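Local structure of hypothetical protein (Sus scrofa, 3WOC) at residues Arg28-Pro33 with Ser39-Tyr44. The protein is a prostate-derived, heparin-binding glycoprotein of boar sperm with a jacalin-like lectin fold, and probably takes part in events related to capacitation. Sequence-based numbering, arbitrary orientation.
Sequences RVFVGP and SIQVRY
R28 and Q41 form a hydrogen-bonded antiparallel pair where strands 28-31 and 39-44 run in opposite directions with their axes 4.7 Å apart at the closest, R28 N giving to Q41 O at 2.7 Å and Q41 N to R28 O at 2.8 Å. Two residues further along the strand, F30 N gives to S39 O at 3.0 Å in an almost straight bond. On the face of R28, F30, S39 and Q41, the R28 and Q41 side chains run side by side in the same direction, each with CG anti to its own nitrogen (chi1 -164° and -150°). Their flat ends stand nearly perpendicular, 89° apart, and R28 NH1 makes only a weak hydrogen bond to Q41 OE1, at 3.4 Å. The stronger polar partners lie on the flanking strands: R28 NE forms a salt bridge with the E61 carboxylate (OE1), and the S49 carbonyl accepts from Q41 NE2. Strands 24-31 and 37-44 form a hairpin at the middle of one four-stranded sheet of the beta-prism, with 58-63 and 47-53 outside them. Q41 OE1 also meets the F30 ring at its edge, 4.0 Å from CE2. S39 OG is buried 3.4 Å from F30 CB and has no hydrogen-bonding partner in the model. On the other face, V29 CG2 touches I40 CG2 at 4.0 Å, while I40 also packs on F14 of strand 12-17, in a neighbouring sheet of the prism.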
ATOM      1  N   ARG A  28      -6.972   1.627  -1.693  1.00 37.06           N
ATOM      2  CA  ARG A  28      -7.904   1.417  -0.594  1.00 36.82           C
ATOM      3  C   ARG A  28      -7.170   0.895   0.639  1.00 36.68           C
ATOM      4  O   ARG A  28      -6.548  -0.167   0.598  1.00 36.58           O
ATOM      5  CB  ARG A  28      -9.009   0.446  -1.017  1.00 36.72           C
ATOM      6  CG  ARG A  28     -10.236   0.437  -0.121  1.00 36.52           C
ATOM      7  CD  ARG A  28     -11.297  -0.504  -0.676  1.00 36.17           C
ATOM      8  NE  ARG A  28     -12.080   0.107  -1.746  1.00 35.31           N
ATOM      9  CZ  ARG A  28     -12.876  -0.560  -2.576  1.00 35.27           C
ATOM     10  NH1 ARG A  28     -12.997  -1.880  -2.483  1.00 34.82           N
ATOM     11  NH2 ARG A  28     -13.550   0.095  -3.511  1.00 34.98           N
ATOM     12  N   VAL A  29      -7.240   1.657   1.726  1.00 36.43           N
ATOM     13  CA  VAL A  29      -6.608   1.277   2.986  1.00 36.23           C
ATOM     14  C   VAL A  29      -7.667   1.069   4.071  1.00 36.19           C
ATOM     15  O   VAL A  29      -8.517   1.932   4.297  1.00 36.07           O
ATOM     16  CB  VAL A  29      -5.557   2.323   3.440  1.00 36.14           C
ATOM     17  CG1 VAL A  29      -5.015   1.993   4.818  1.00 36.01           C
ATOM     18  CG2 VAL A  29      -4.416   2.404   2.438  1.00 36.13           C
ATOM     19  N   PHE A  30      -7.612  -0.087   4.729  1.00 36.11           N
ATOM     20  CA  PHE A  30      -8.530  -0.408   5.814  1.00 36.03           C
ATOM     21  C   PHE A  30      -7.873  -0.166   7.169  1.00 36.09           C
ATOM     22  O   PHE A  30      -6.840  -0.760   7.488  1.00 36.11           O
ATOM     23  CB  PHE A  30      -9.015  -1.852   5.693  1.00 36.00           C
ATOM     24  CG  PHE A  30      -9.971  -2.078   4.555  1.00 36.03           C
ATOM     25  CD1 PHE A  30     -11.339  -2.190   4.793  1.00 36.47           C
ATOM     26  CD2 PHE A  30      -9.509  -2.181   3.245  1.00 36.23           C
ATOM     27  CE1 PHE A  30     -12.233  -2.405   3.742  1.00 36.51           C
ATOM     28  CE2 PHE A  30     -10.390  -2.393   2.188  1.00 36.10           C
ATOM     29  CZ  PHE A  30     -11.756  -2.507   2.436  1.00 36.35           C
ATOM     30  N   VAL A  31      -8.476   0.724   7.953  1.00 36.10           N
ATOM     31  CA  VAL A  31      -7.953   1.106   9.261  1.00 36.21           C
ATOM     32  C   VAL A  31      -8.925   0.686  10.368  1.00 36.29           C
ATOM     33  O   VAL A  31     -10.141   0.872  10.247  1.00 36.39           O
ATOM     34  CB  VAL A  31      -7.663   2.632   9.326  1.00 36.22           C
ATOM     35  CG1 VAL A  31      -7.220   3.057  10.724  1.00 36.44           C
ATOM     36  CG2 VAL A  31      -6.601   3.021   8.299  1.00 36.30           C
ATOM     37  N   GLY A  32      -8.380   0.105  11.436  1.00 36.31           N
ATOM     38  CA  GLY A  32      -9.175  -0.311  12.590  1.00 36.01           C
ATOM     39  C   GLY A  32      -9.242   0.760  13.664  1.00 35.90           C
ATOM     40  O   GLY A  32      -8.453   1.710  13.639  1.00 35.96           O
ATOM     41  N   PRO A  33     -10.188   0.616  14.618  1.00 35.75           N
ATOM     42  CA  PRO A  33     -10.400   1.559  15.729  1.00 35.50           C
ATOM     43  C   PRO A  33      -9.143   1.985  16.499  1.00 35.12           C
ATOM     44  O   PRO A  33      -9.141   3.057  17.110  1.00 35.10           O
ATOM     45  CB  PRO A  33     -11.361   0.801  16.665  1.00 35.61           C
ATOM     46  CG  PRO A  33     -11.443  -0.605  16.128  1.00 35.75           C
ATOM     47  CD  PRO A  33     -11.156  -0.493  14.671  1.00 35.79           C
ATOM     48  N   SER A  39      -5.290  -3.910   6.102  1.00 30.96           N
ATOM     49  CA  SER A  39      -5.178  -4.463   4.759  1.00 31.44           C
ATOM     50  C   SER A  39      -5.142  -3.345   3.722  1.00 31.88           C
ATOM     51  O   SER A  39      -5.553  -2.216   4.008  1.00 31.85           O
ATOM     52  CB  SER A  39      -6.345  -5.409   4.466  1.00 31.28           C
ATOM     53  OG  SER A  39      -7.588  -4.749   4.599  1.00 31.89           O
ATOM     54  N   ILE A  40      -4.629  -3.647   2.530  1.00 32.42           N
ATOM     55  CA  ILE A  40      -4.756  -2.718   1.406  1.00 32.94           C
ATOM     56  C   ILE A  40      -5.395  -3.354   0.178  1.00 33.26           C
ATOM     57  O   ILE A  40      -5.499  -4.579   0.066  1.00 33.43           O
ATOM     58  CB  ILE A  40      -3.424  -1.987   1.007  1.00 32.93           C
ATOM     59  CG1 ILE A  40      -2.479  -2.904   0.210  1.00 33.40           C
ATOM     60  CG2 ILE A  40      -2.774  -1.289   2.218  1.00 33.15           C
ATOM     61  CD1 ILE A  40      -1.391  -3.568   1.017  1.00 33.86           C
ATOM     62  N   GLN A  41      -5.832  -2.493  -0.733  1.00 33.60           N
ATOM     63  CA  GLN A  41      -6.391  -2.906  -2.002  1.00 33.90           C
ATOM     64  C   GLN A  41      -5.999  -1.849  -3.027  1.00 34.11           C
ATOM     65  O   GLN A  41      -6.048  -0.648  -2.750  1.00 34.03           O
ATOM     66  CB  GLN A  41      -7.910  -3.038  -1.892  1.00 33.88           C
ATOM     67  CG  GLN A  41      -8.514  -4.074  -2.821  1.00 33.95           C
ATOM     68  CD  GLN A  41      -9.959  -4.422  -2.479  1.00 33.92           C
ATOM     69  OE1 GLN A  41     -10.496  -3.994  -1.455  1.00 34.34           O
ATOM     70  NE2 GLN A  41     -10.592  -5.206  -3.341  1.00 33.27           N
ATOM     71  N   VAL A  42      -5.585  -2.302  -4.202  1.00 34.47           N
ATOM     72  CA  VAL A  42      -5.131  -1.406  -5.257  1.00 34.83           C
ATOM     73  C   VAL A  42      -6.002  -1.586  -6.503  1.00 35.09           C
ATOM     74  O   VAL A  42      -6.308  -2.709  -6.893  1.00 35.05           O
ATOM     75  CB  VAL A  42      -3.606  -1.604  -5.547  1.00 34.79           C
ATOM     76  CG1 VAL A  42      -3.247  -3.073  -5.641  1.00 35.39           C
ATOM     77  CG2 VAL A  42      -3.158  -0.855  -6.796  1.00 34.63           C
ATOM     78  N   ARG A  43      -6.421  -0.475  -7.104  1.00 35.64           N
ATOM     79  CA  ARG A  43      -7.226  -0.533  -8.326  1.00 36.07           C
ATOM     80  C   ARG A  43      -6.378  -0.327  -9.573  1.00 36.47           C
ATOM     81  O   ARG A  43      -5.702   0.693  -9.714  1.00 36.54           O
ATOM     82  CB  ARG A  43      -8.367   0.483  -8.289  1.00 36.08           C
ATOM     83  CG  ARG A  43      -9.438   0.248  -9.354  1.00 35.65           C
ATOM     84  CD  ARG A  43     -10.522   1.305  -9.296  1.00 34.95           C
ATOM     85  NE  ARG A  43      -9.987   2.644  -9.531  1.00 35.01           N
ATOM     86  CZ  ARG A  43     -10.727   3.735  -9.710  1.00 34.90           C
ATOM     87  NH1 ARG A  43     -12.052   3.659  -9.690  1.00 34.09           N
ATOM     88  NH2 ARG A  43     -10.135   4.907  -9.919  1.00 34.82           N
ATOM     89  N   TYR A  44      -6.421  -1.314 -10.465  1.00 37.00           N
ATOM     90  CA  TYR A  44      -5.741  -1.246 -11.755  1.00 37.52           C
ATOM     91  C   TYR A  44      -6.796  -1.047 -12.837  1.00 37.91           C
ATOM     92  O   TYR A  44      -7.643  -1.919 -13.058  1.00 38.02           O
ATOM     93  CB  TYR A  44      -4.947  -2.529 -12.025  1.00 37.45           C
ATOM     94  CG  TYR A  44      -3.912  -2.879 -10.975  1.00 37.24           C
ATOM     95  CD1 TYR A  44      -2.670  -2.247 -10.952  1.00 37.29           C
ATOM     96  CD2 TYR A  44      -4.170  -3.859 -10.020  1.00 37.10           C
ATOM     97  CE1 TYR A  44      -1.713  -2.572  -9.995  1.00 37.00           C
ATOM     98  CE2 TYR A  44      -3.221  -4.195  -9.060  1.00 37.35           C
ATOM     99  CZ  TYR A  44      -1.994  -3.548  -9.052  1.00 37.44           C
ATOM    100  OH  TYR A  44      -1.052  -3.877  -8.101  1.00 37.57           O
TER